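Local coordinates for protein triosephosphate isomerase (Trichomonas vaginalis, PDB 4O4V) that probably interconverts D-glyceraldehyde 3-phosphate and dihydroxyacetone phosphate, a step of glycolysis and gluconeogenesis, as a homodimeric TIM-barrel isomerase, at residues 4-9 and 242-247; 177-182 and 222-227; 191-196 and 203-208; 220-223 and 229-232. All blocks are in the same frame, centred on the assembly; numbering follows the deposited sequence.

Overall arrangement
All four contacts are buried and join the helices and loops around a TIM barrel to its parallel strands or to one another. Contacts 1 and 4 lie side by side, their centres about 7 Å apart: strands 5-9 and 229-232 are neighbours in the sheet, and helix 240-246 packs on the first and helix 218-222 on the second. Contact 2 differs, joining the start of helix 179-197 to the loop after helix 218-222; it lies further from the chain's centre and shares Ala222 and the sodium ion with contact 4. Contact 3 uses helix 179-197 further along, against the chain entering strand 207-209. Contact 3 is purely aliphatic, contact 4 adds an aromatic edge, contact 1 a buried hydroxyl, and contact 2 a sulfur beside a metal-binding turn.

Contact 1 (4-9 and 242-247)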
loop_
_atom_site.group_PDB
_atom_site.type_symbol
_atom_site.label_atom_id
_atom_site.label_comp_id
_atom_site.label_asym_id
_atom_site.label_seq_id
_atom_site.Cartn_x
_atom_site.Cartn_y
_atom_site.Cartn_z
ATOM N N PHE A 4 3.296 15.395 -25.517
ATOM C CA PHE A 4 2.814 14.011 -25.443
ATOM C C PHE A 4 3.368 13.366 -24.184
ATOM O O PHE A 4 4.524 13.598 -23.819
ATOM C CB PHE A 4 3.262 13.250 -26.691
ATOM C CG PHE A 4 2.450 12.002 -27.008
ATOM C CD1 PHE A 4 1.245 12.098 -27.660
ATOM C CD2 PHE A 4 2.922 10.723 -26.724
ATOM C CE1 PHE A 4 0.528 11.003 -28.049
ATOM C CE2 PHE A 4 2.192 9.615 -27.103
ATOM C CZ PHE A 4 1.001 9.752 -27.765
ATOM N N PHE A 5 2.553 12.538 -23.551
ATOM C CA PHE A 5 2.875 11.991 -22.218
ATOM C C PHE A 5 2.633 10.503 -22.219
ATOM O O PHE A 5 1.525 10.063 -22.525
ATOM C CB PHE A 5 1.981 12.688 -21.190
ATOM C CG PHE A 5 2.262 12.315 -19.757
ATOM C CD1 PHE A 5 1.784 11.116 -19.219
ATOM C CD2 PHE A 5 2.988 13.163 -18.945
ATOM C CE1 PHE A 5 2.029 10.791 -17.892
ATOM C CE2 PHE A 5 3.245 12.824 -17.624
ATOM C CZ PHE A 5 2.751 11.638 -17.108
ATOM N N VAL A 6 3.624 9.728 -21.812
ATOM C CA VAL A 6 3.470 8.272 -21.687
ATOM C C VAL A 6 3.887 7.834 -20.320
ATOM O O VAL A 6 5.062 7.990 -19.920
ATOM C CB VAL A 6 4.235 7.523 -22.808
ATOM C CG1 VAL A 6 4.118 6.005 -22.626
ATOM C CG2 VAL A 6 3.729 7.963 -24.203
ATOM N N GLY A 7 2.933 7.282 -19.583
ATOM C CA GLY A 7 3.178 6.675 -18.280
ATOM C C GLY A 7 3.180 5.182 -18.391
ATOM O O GLY A 7 2.252 4.596 -18.965
ATOM N N GLY A 8 4.204 4.532 -17.894
ATOM C CA GLY A 8 4.248 3.084 -17.789
ATOM C C GLY A 8 3.804 2.633 -16.418
ATOM O O GLY A 8 4.583 2.798 -15.457
ATOM N N ASN A 9 2.649 2.016 -16.287
ATOM C CA ASN A 9 2.163 1.525 -14.997
ATOM C C ASN A 9 2.519 0.049 -14.868
ATOM O O ASN A 9 1.860 -0.805 -15.456
ATOM C CB ASN A 9 0.654 1.724 -14.918
ATOM C CG ASN A 9 0.075 1.261 -13.610
ATOM O OD1 ASN A 9 0.810 0.980 -12.648
ATOM N ND2 ASN A 9 -1.234 1.220 -13.533
ATOM N N ILE A 242 8.729 0.920 -25.592
ATOM C CA ILE A 242 9.471 1.942 -26.329
ATOM C C ILE A 242 8.713 2.336 -27.605
ATOM O O ILE A 242 8.711 3.491 -27.999
ATOM C CB ILE A 242 10.929 1.478 -26.598
ATOM C CG1 ILE A 242 11.562 1.025 -25.263
ATOM C CG2 ILE A 242 11.688 2.580 -27.302
ATOM C CD1 ILE A 242 11.445 2.034 -24.118
ATOM N N ASN A 243 8.102 1.361 -28.283
ATOM C CA ASN A 243 7.264 1.672 -29.425
ATOM C C ASN A 243 6.168 2.631 -29.044
ATOM O O ASN A 243 5.841 3.553 -29.786
ATOM C CB ASN A 243 6.629 0.409 -30.002
ATOM C CG ASN A 243 7.631 -0.551 -30.510
ATOM O OD1 ASN A 243 8.265 -1.274 -29.740
ATOM N ND2 ASN A 243 7.795 -0.590 -31.822
ATOM N N ILE A 244 5.568 2.424 -27.886
ATOM C CA ILE A 244 4.490 3.276 -27.417
ATOM C C ILE A 244 5.009 4.683 -27.092
ATOM O O ILE A 244 4.388 5.666 -27.462
ATOM C CB ILE A 244 3.748 2.629 -26.243
ATOM C CG1 ILE A 244 3.155 1.281 -26.650
ATOM C CG2 ILE A 244 2.696 3.538 -25.730
ATOM C CD1 ILE A 244 2.724 0.391 -25.489
ATOM N N VAL A 245 6.129 4.776 -26.379
ATOM C CA VAL A 245 6.759 6.073 -26.136
ATOM C C VAL A 245 6.977 6.828 -27.450
ATOM O O VAL A 245 6.698 8.042 -27.570
ATOM C CB VAL A 245 8.088 5.875 -25.391
ATOM C CG1 VAL A 245 8.932 7.139 -25.418
ATOM C CG2 VAL A 245 7.794 5.398 -23.968
ATOM N N ASN A 246 7.436 6.107 -28.453
ATOM C CA ASN A 246 7.803 6.690 -29.734
ATOM C C ASN A 246 6.628 6.981 -30.657
ATOM O O ASN A 246 6.797 7.612 -31.705
ATOM C CB ASN A 246 8.858 5.817 -30.420
ATOM C CG ASN A 246 10.220 5.946 -29.756
ATOM O OD1 ASN A 246 10.427 6.873 -28.990
ATOM N ND2 ASN A 246 11.124 5.026 -30.029
ATOM N N SER A 247 5.420 6.590 -30.250
ATOM C CA SER A 247 4.222 6.907 -31.021
ATOM C C SER A 247 3.925 8.402 -31.021
ATOM O O SER A 247 3.092 8.862 -31.792
ATOM C CB SER A 247 3.025 6.107 -30.505
ATOM O OG SER A 247 2.575 6.563 -29.253
#
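Val6, on strand 5-9, spreads its two methyls against helix 240-246 and has the most surface buried here. Its CG1 lies 4.0 Å from CG2 of Val245 and 4.2 Å from CG2 of Ile244, one methyl touching both helix side chains; the two valines meet at a slant. The other methyl, CG2, turns to the backbone and sits 4.0 Å from the carbonyl O of Ile244. Phe4, two residues earlier, brings its ring to Ser247: with CG opposite the backbone N (chi1 -159°), CE2 comes to 3.8 Å from OG of Ser247, an oblique approach. That hydroxyl is already engaged. Ser247 OG donates to Ile244 O at 2.7 Å, in the carbonyl plane and on a lone pair, and Ser247 N gives the same oxygen a second bond. Beyond the pair, Ile244 also packs on Phe230 and Val232 of the neighbouring strand 229-232, while Val245 touches Val38 of strand 37-41. No hydrogen bond crosses between 4-9 and 242-247; between these segments the contact is van der Waals packing, and the buried hydroxyl of Ser247 beside Phe4 spends its proton on Ile244 O, three residues back.

Contact 2 (177-182 and 222-227). With NA (sodium ion), chain B.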
loop_
_atom_site.group_PDB
_atom_site.type_symbol
_atom_site.label_atom_id
_atom_site.label_comp_id
_atom_site.label_asym_id
_atom_site.label_seq_id
_atom_site.Cartn_x
_atom_site.Cartn_y
_atom_site.Cartn_z
ATOM N N ALA A 177 -12.544 -1.871 -27.203
ATOM C CA ALA A 177 -12.646 -0.450 -27.534
ATOM C C ALA A 177 -12.023 -0.186 -28.880
ATOM O O ALA A 177 -11.013 -0.816 -29.260
ATOM C CB ALA A 177 -11.929 0.382 -26.471
ATOM N N SER A 178 -12.599 0.740 -29.629
ATOM C CA SER A 178 -12.031 1.204 -30.895
ATOM C C SER A 178 -11.198 2.480 -30.677
ATOM O O SER A 178 -11.272 3.150 -29.662
ATOM C CB SER A 178 -13.124 1.499 -31.902
ATOM O OG SER A 178 -13.809 2.685 -31.480
ATOM N N THR A 179 -10.437 2.817 -31.701
ATOM C CA THR A 179 -9.676 4.049 -31.713
ATOM C C THR A 179 -10.633 5.225 -31.577
ATOM O O THR A 179 -10.367 6.176 -30.825
ATOM C CB THR A 179 -8.821 4.132 -32.978
ATOM O OG1 THR A 179 -7.886 3.044 -32.963
ATOM C CG2 THR A 179 -8.056 5.452 -33.046
ATOM N N GLN A 180 -11.759 5.167 -32.275
ATOM C CA GLN A 180 -12.761 6.215 -32.186
ATOM C C GLN A 180 -13.332 6.360 -30.777
ATOM O O GLN A 180 -13.584 7.490 -30.328
ATOM C CB GLN A 180 -13.876 5.944 -33.193
ATOM N N ASP A 181 -13.511 5.261 -30.055
ATOM C CA ASP A 181 -13.993 5.340 -28.685
ATOM C C ASP A 181 -13.006 6.126 -27.827
ATOM O O ASP A 181 -13.423 6.900 -26.954
ATOM C CB ASP A 181 -14.164 3.939 -28.058
ATOM C CG ASP A 181 -15.261 3.126 -28.669
ATOM O OD1 ASP A 181 -16.316 3.663 -29.050
ATOM O OD2 ASP A 181 -15.086 1.865 -28.749
ATOM N N ALA A 182 -11.711 5.900 -28.014
ATOM C CA ALA A 182 -10.683 6.594 -27.258
ATOM C C ALA A 182 -10.744 8.103 -27.508
ATOM O O ALA A 182 -10.748 8.922 -26.589
ATOM C CB ALA A 182 -9.305 6.055 -27.611
ATOM N N ALA A 222 -2.363 7.471 -31.014
ATOM C CA ALA A 222 -1.628 8.718 -30.803
ATOM C C ALA A 222 -2.087 9.815 -31.742
ATOM O O ALA A 222 -2.107 10.995 -31.392
ATOM C CB ALA A 222 -0.125 8.463 -30.981
ATOM N N ALA A 223 -2.413 9.445 -32.972
ATOM C CA ALA A 223 -2.846 10.411 -33.972
ATOM C C ALA A 223 -4.178 11.047 -33.650
ATOM O O ALA A 223 -4.507 12.090 -34.235
ATOM C CB ALA A 223 -2.904 9.738 -35.349
ATOM N N CYS A 224 -4.982 10.496 -32.770
ATOM C CA CYS A 224 -6.257 11.115 -32.432
ATOM C C CYS A 224 -6.011 12.482 -31.801
ATOM O O CYS A 224 -5.121 12.640 -30.959
ATOM C CB CYS A 224 -6.989 10.239 -31.444
ATOM S SG CYS A 224 -7.541 8.648 -32.057
ATOM N N PRO A 225 -6.798 13.499 -32.207
ATOM C CA PRO A 225 -6.447 14.873 -31.795
ATOM C C PRO A 225 -6.551 15.145 -30.303
ATOM O O PRO A 225 -5.820 15.982 -29.782
ATOM C CB PRO A 225 -7.433 15.734 -32.585
ATOM C CG PRO A 225 -8.517 14.834 -32.974
ATOM C CD PRO A 225 -7.884 13.467 -33.193
ATOM N N ASP A 226 -7.478 14.498 -29.599
ATOM C CA ASP A 226 -7.619 14.735 -28.168
ATOM C C ASP A 226 -6.889 13.770 -27.271
ATOM O O ASP A 226 -6.945 13.902 -26.056
ATOM C CB ASP A 226 -9.071 14.874 -27.780
ATOM C CG ASP A 226 -9.667 16.151 -28.340
ATOM O OD1 ASP A 226 -9.505 17.213 -27.709
ATOM O OD2 ASP A 226 -10.270 16.083 -29.431
ATOM N N VAL A 227 -6.239 12.774 -27.870
ATOM C CA VAL A 227 -5.425 11.814 -27.129
ATOM C C VAL A 227 -4.009 12.355 -27.044
ATOM O O VAL A 227 -3.315 12.487 -28.058
ATOM C CB VAL A 227 -5.450 10.422 -27.828
ATOM C CG1 VAL A 227 -4.500 9.446 -27.131
ATOM C CG2 VAL A 227 -6.846 9.862 -27.824
HETATM NA NA NA B . -2.890 12.903 -30.283
HETATM O O HOH W 1 -3.162 15.266 -30.186
#
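Cys224 reaches from the loop after helix 218-222 to the first turn of helix 179-197, where it meets Thr179. Its CB leaves the backbone toward that helix, and chi1 of -67° sets SG opposite the carbonyl carbon and beside the backbone N. The sulfur at the tip then lies 3.4 Å from the methyl CG2 of Thr179, a close approach, and 4.0 Å from Thr179 O. With chi1 of -62°, the threonine's CG2 lies anti to its N and is the branch turned to the sulfur. About one helical turn on, Val227 CG2 comes to 4.2 Å from Ala182 O. The helix starts with a capping box: Ser178 OG accepts from Asp181 N, while Ser178 N donates to Asp181 OD2 at 2.9 Å, nearly straight but 35° out of the carboxylate plane. On the other side of the loop backbone from SG, the carbonyl O atoms of Ala222, Cys224 and Val227 coordinate a sodium ion. OG of Ser251 and a water complete the shell; Cys224 and Val227 are the ends of a type I turn. This is a sodium site built mainly of backbone carbonyls, in the loop between a barrel helix and the next strand, packed against the capped start of helix 179-197.

Contact 3 (191-196 and 203-208); sequences DILAAK and NKVRIL
Leu193 projects from helix 179-197 and places one methyl, CD1, against the segment that leads into strand 207-209. That methyl is 4.0 Å from CB of Val205 and just as far from its CG1, touching the branch carbon and one methyl alike; the two side chains cross at about a right angle. CD1 also meets CD1 of Ile207, more loosely, at 4.5 Å. The leucine is extended toward this pair, with CG opposite its carbonyl carbon (chi1 -65°) and chi2 at 178° carrying CD1 to the far end. In the TIM barrel, helix 179-197 packs outside the parallel strands, and the chain returns through the short helix 199-204 to strand 207-209. Further out, Leu193 and Val205 share two neighbours, Ile163 of strand 161-165 and Trp158, while Ile207 packs on Cys186, Ile189 and Arg190 of the same helix as Leu193. Backbone polar atoms have partners too: Val205 O accepts from Arg190 NH1, and Ile207 N bonds to Asp228 OD2. Between them, Arg206, which does not touch the leucine, engages Glu37 OE1 through NH1 in a salt bridge and bonds to Thr3 O.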
loop_
_atom_site.group_PDB
_atom_site.type_symbol
_atom_site.label_atom_id
_atom_site.label_comp_id
_atom_site.label_asym_id
_atom_site.label_seq_id
_atom_site.Cartn_x
_atom_site.Cartn_y
_atom_site.Cartn_z
ATOM N N ASP A 191 -13.859 18.711 -23.043
ATOM C CA ASP A 191 -14.995 19.629 -23.060
ATOM C C ASP A 191 -15.579 19.874 -21.674
ATOM O O ASP A 191 -16.045 20.985 -21.383
ATOM C CB ASP A 191 -16.057 19.136 -24.023
ATOM C CG ASP A 191 -15.660 19.320 -25.477
ATOM O OD1 ASP A 191 -14.717 20.099 -25.777
ATOM O OD2 ASP A 191 -16.326 18.677 -26.322
ATOM N N ILE A 192 -15.564 18.877 -20.806
ATOM C CA ILE A 192 -15.975 19.097 -19.423
ATOM C C ILE A 192 -15.037 20.124 -18.763
ATOM O O ILE A 192 -15.479 21.059 -18.089
ATOM C CB ILE A 192 -15.966 17.781 -18.635
ATOM C CG1 ILE A 192 -17.069 16.833 -19.124
ATOM C CG2 ILE A 192 -16.108 18.051 -17.137
ATOM C CD1 ILE A 192 -16.805 15.370 -18.830
ATOM N N LEU A 193 -13.731 19.921 -18.910
ATOM C CA LEU A 193 -12.785 20.894 -18.387
ATOM C C LEU A 193 -13.073 22.279 -18.940
ATOM O O LEU A 193 -13.109 23.264 -18.196
ATOM C CB LEU A 193 -11.337 20.520 -18.713
ATOM C CG LEU A 193 -10.819 19.237 -18.073
ATOM C CD1 LEU A 193 -9.398 18.999 -18.551
ATOM C CD2 LEU A 193 -10.860 19.317 -16.546
ATOM N N ALA A 194 -13.289 22.393 -20.245
ATOM C CA ALA A 194 -13.504 23.701 -20.831
ATOM C C ALA A 194 -14.726 24.376 -20.231
ATOM O O ALA A 194 -14.689 25.572 -19.916
ATOM C CB ALA A 194 -13.632 23.608 -22.339
ATOM N N ALA A 195 -15.784 23.616 -20.012
ATOM C CA ALA A 195 -17.056 24.155 -19.517
ATOM C C ALA A 195 -16.973 24.507 -18.040
ATOM O O ALA A 195 -17.630 25.472 -17.597
ATOM C CB ALA A 195 -18.166 23.167 -19.751
ATOM N N LYS A 196 -16.191 23.774 -17.262
ATOM C CA LYS A 196 -16.180 23.943 -15.808
ATOM C C LYS A 196 -15.027 24.824 -15.313
ATOM O O LYS A 196 -15.221 25.619 -14.368
ATOM C CB LYS A 196 -16.187 22.576 -15.110
ATOM N N ASN A 203 -7.002 23.475 -22.647
ATOM C CA ASN A 203 -6.024 23.394 -23.718
ATOM C C ASN A 203 -4.648 22.937 -23.262
ATOM O O ASN A 203 -3.834 22.562 -24.120
ATOM C CB ASN A 203 -5.897 24.734 -24.460
ATOM C CG ASN A 203 -7.002 24.921 -25.460
ATOM O OD1 ASN A 203 -7.454 23.956 -26.064
ATOM N ND2 ASN A 203 -7.499 26.137 -25.598
ATOM N N LYS A 204 -4.373 22.996 -21.972
ATOM C CA LYS A 204 -3.047 22.591 -21.481
ATOM C C LYS A 204 -3.023 21.229 -20.812
ATOM O O LYS A 204 -1.963 20.597 -20.747
ATOM C CB LYS A 204 -2.422 23.659 -20.570
ATOM C CG LYS A 204 -3.016 23.800 -19.239
ATOM C CD LYS A 204 -2.319 24.959 -18.484
ATOM C CE LYS A 204 -2.788 25.121 -17.042
ATOM N NZ LYS A 204 -2.131 26.325 -16.422
ATOM N N VAL A 205 -4.139 20.754 -20.285
ATOM C CA VAL A 205 -4.132 19.460 -19.564
ATOM C C VAL A 205 -3.995 18.296 -20.537
ATOM O O VAL A 205 -4.769 18.154 -21.495
ATOM C CB VAL A 205 -5.410 19.324 -18.696
ATOM C CG1 VAL A 205 -5.529 17.938 -18.062
ATOM C CG2 VAL A 205 -5.393 20.356 -17.602
ATOM N N ARG A 206 -3.012 17.436 -20.269
ATOM C CA ARG A 206 -2.886 16.199 -21.021
ATOM C C ARG A 206 -3.932 15.202 -20.536
ATOM O O ARG A 206 -4.089 14.939 -19.335
ATOM C CB ARG A 206 -1.487 15.592 -20.888
ATOM C CG ARG A 206 -0.413 16.214 -21.776
ATOM C CD ARG A 206 0.142 17.523 -21.270
ATOM N NE ARG A 206 0.784 17.422 -19.950
ATOM C CZ ARG A 206 2.021 16.980 -19.739
ATOM N NH1 ARG A 206 2.805 16.604 -20.749
ATOM N NH2 ARG A 206 2.512 16.980 -18.505
ATOM N N ILE A 207 -4.614 14.641 -21.527
ATOM C CA ILE A 207 -5.622 13.604 -21.339
ATOM C C ILE A 207 -5.126 12.349 -22.041
ATOM O O ILE A 207 -4.850 12.352 -23.244
ATOM C CB ILE A 207 -7.004 14.034 -21.840
ATOM C CG1 ILE A 207 -7.420 15.345 -21.159
ATOM C CG2 ILE A 207 -8.037 12.918 -21.562
ATOM C CD1 ILE A 207 -8.666 15.976 -21.750
ATOM N N LEU A 208 -4.968 11.274 -21.281
ATOM C CA LEU A 208 -4.367 10.040 -21.751
ATOM C C LEU A 208 -5.404 8.980 -21.989
ATOM O O LEU A 208 -6.434 8.918 -21.317
ATOM C CB LEU A 208 -3.398 9.452 -20.715
ATOM C CG LEU A 208 -2.459 10.424 -20.014
ATOM C CD1 LEU A 208 -1.598 9.649 -19.023
ATOM C CD2 LEU A 208 -1.615 11.195 -21.023
#

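Contact 4 (220-223 and 229-232). With NA (sodium ion), chain B.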
loop_
_atom_site.group_PDB
_atom_site.type_symbol
_atom_site.label_atom_id
_atom_site.label_comp_id
_atom_site.label_asym_id
_atom_site.label_seq_id
_atom_site.Cartn_x
_atom_site.Cartn_y
_atom_site.Cartn_z
ATOM N N GLU A 220 -2.001 4.690 -34.253
ATOM C CA GLU A 220 -3.316 5.177 -34.627
ATOM C C GLU A 220 -3.984 5.890 -33.457
ATOM O O GLU A 220 -4.667 6.885 -33.661
ATOM C CB GLU A 220 -4.181 4.039 -35.159
ATOM N N LEU A 221 -3.825 5.383 -32.237
ATOM C CA LEU A 221 -4.351 6.090 -31.088
ATOM C C LEU A 221 -3.680 7.435 -30.885
ATOM O O LEU A 221 -4.348 8.449 -30.617
ATOM C CB LEU A 221 -4.232 5.233 -29.827
ATOM C CG LEU A 221 -5.204 4.063 -29.716
ATOM C CD1 LEU A 221 -4.691 3.031 -28.725
ATOM C CD2 LEU A 221 -6.568 4.580 -29.274
ATOM N N ALA A 222 -2.363 7.471 -31.014
ATOM C CA ALA A 222 -1.628 8.718 -30.803
ATOM C C ALA A 222 -2.087 9.815 -31.742
ATOM O O ALA A 222 -2.107 10.995 -31.392
ATOM C CB ALA A 222 -0.125 8.463 -30.981
ATOM N N ALA A 223 -2.413 9.445 -32.972
ATOM C CA ALA A 223 -2.846 10.411 -33.972
ATOM C C ALA A 223 -4.178 11.047 -33.650
ATOM O O ALA A 223 -4.507 12.090 -34.235
ATOM C CB ALA A 223 -2.904 9.738 -35.349
ATOM N N GLY A 229 -1.533 10.988 -25.122
ATOM C CA GLY A 229 -0.635 9.974 -24.636
ATOM C C GLY A 229 -1.388 8.860 -23.988
ATOM O O GLY A 229 -2.589 8.671 -24.221
ATOM N N PHE A 230 -0.673 8.114 -23.142
ATOM C CA PHE A 230 -1.121 6.815 -22.671
ATOM C C PHE A 230 -0.751 6.582 -21.231
ATOM O O PHE A 230 0.332 7.026 -20.786
ATOM C CB PHE A 230 -0.495 5.682 -23.502
ATOM C CG PHE A 230 -0.791 5.805 -24.963
ATOM C CD1 PHE A 230 -2.090 5.684 -25.407
ATOM C CD2 PHE A 230 0.197 6.055 -25.904
ATOM C CE1 PHE A 230 -2.401 5.812 -26.736
ATOM C CE2 PHE A 230 -0.123 6.186 -27.222
ATOM C CZ PHE A 230 -1.411 6.047 -27.652
ATOM N N LEU A 231 -1.597 5.859 -20.511
ATOM C CA LEU A 231 -1.209 5.196 -19.265
ATOM C C LEU A 231 -1.219 3.719 -19.609
ATOM O O LEU A 231 -2.274 3.107 -19.796
ATOM C CB LEU A 231 -2.181 5.524 -18.118
ATOM C CG LEU A 231 -1.729 4.943 -16.765
ATOM C CD1 LEU A 231 -0.387 5.470 -16.331
ATOM C CD2 LEU A 231 -2.787 5.213 -15.690
ATOM N N VAL A 232 -0.032 3.158 -19.789
ATOM C CA VAL A 232 0.168 1.826 -20.366
ATOM C C VAL A 232 0.145 0.804 -19.270
ATOM O O VAL A 232 0.769 0.992 -18.216
ATOM C CB VAL A 232 1.527 1.774 -21.087
ATOM C CG1 VAL A 232 1.753 0.427 -21.762
ATOM C CG2 VAL A 232 1.650 2.879 -22.118
HETATM NA NA NA B . -2.890 12.903 -30.283
HETATM O O HOH W 1 -3.162 15.266 -30.186
#
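Phe230 carries its ring out from strand 229-232 to helix 218-222, packing the final strand of the TIM barrel against the helix that precedes it in the chain. The tight part is at the ring's outer edge. Leu221 CB lies in the ring plane, 3.6 Å from CE1 and 3.7 Å from CZ of Phe230, so a methylene meets two edge carbons, and the leucine's CD1 adds a contact at 4.1 Å from CE1. Leu221 and Phe230 slant past each other. Although the phenylalanine's CB leaves the strand neither toward nor away from the helix, chi1 of -57° sets CG opposite the carbonyl carbon and brings the ring to it. Ala222 is the looser neighbour: its N is 3.8 Å from CZ of Phe230, near the ring plane, and its methyl CB stays 4.3 Å from the same carbon. Ile244 and Ser247 also touch Phe230, and Thr179 and Ala182 of helix 179-197 touch Leu221. The solvent side begins just past Ala222, at the exposed Ala223. Gly229, at the start of the strand, adopts backbone angles of 145° and -159°, at which a CB would strike the preceding carbonyl O. Beyond the ring's edge lies the sodium site, where Ala222 O binds the ion at 2.3 Å.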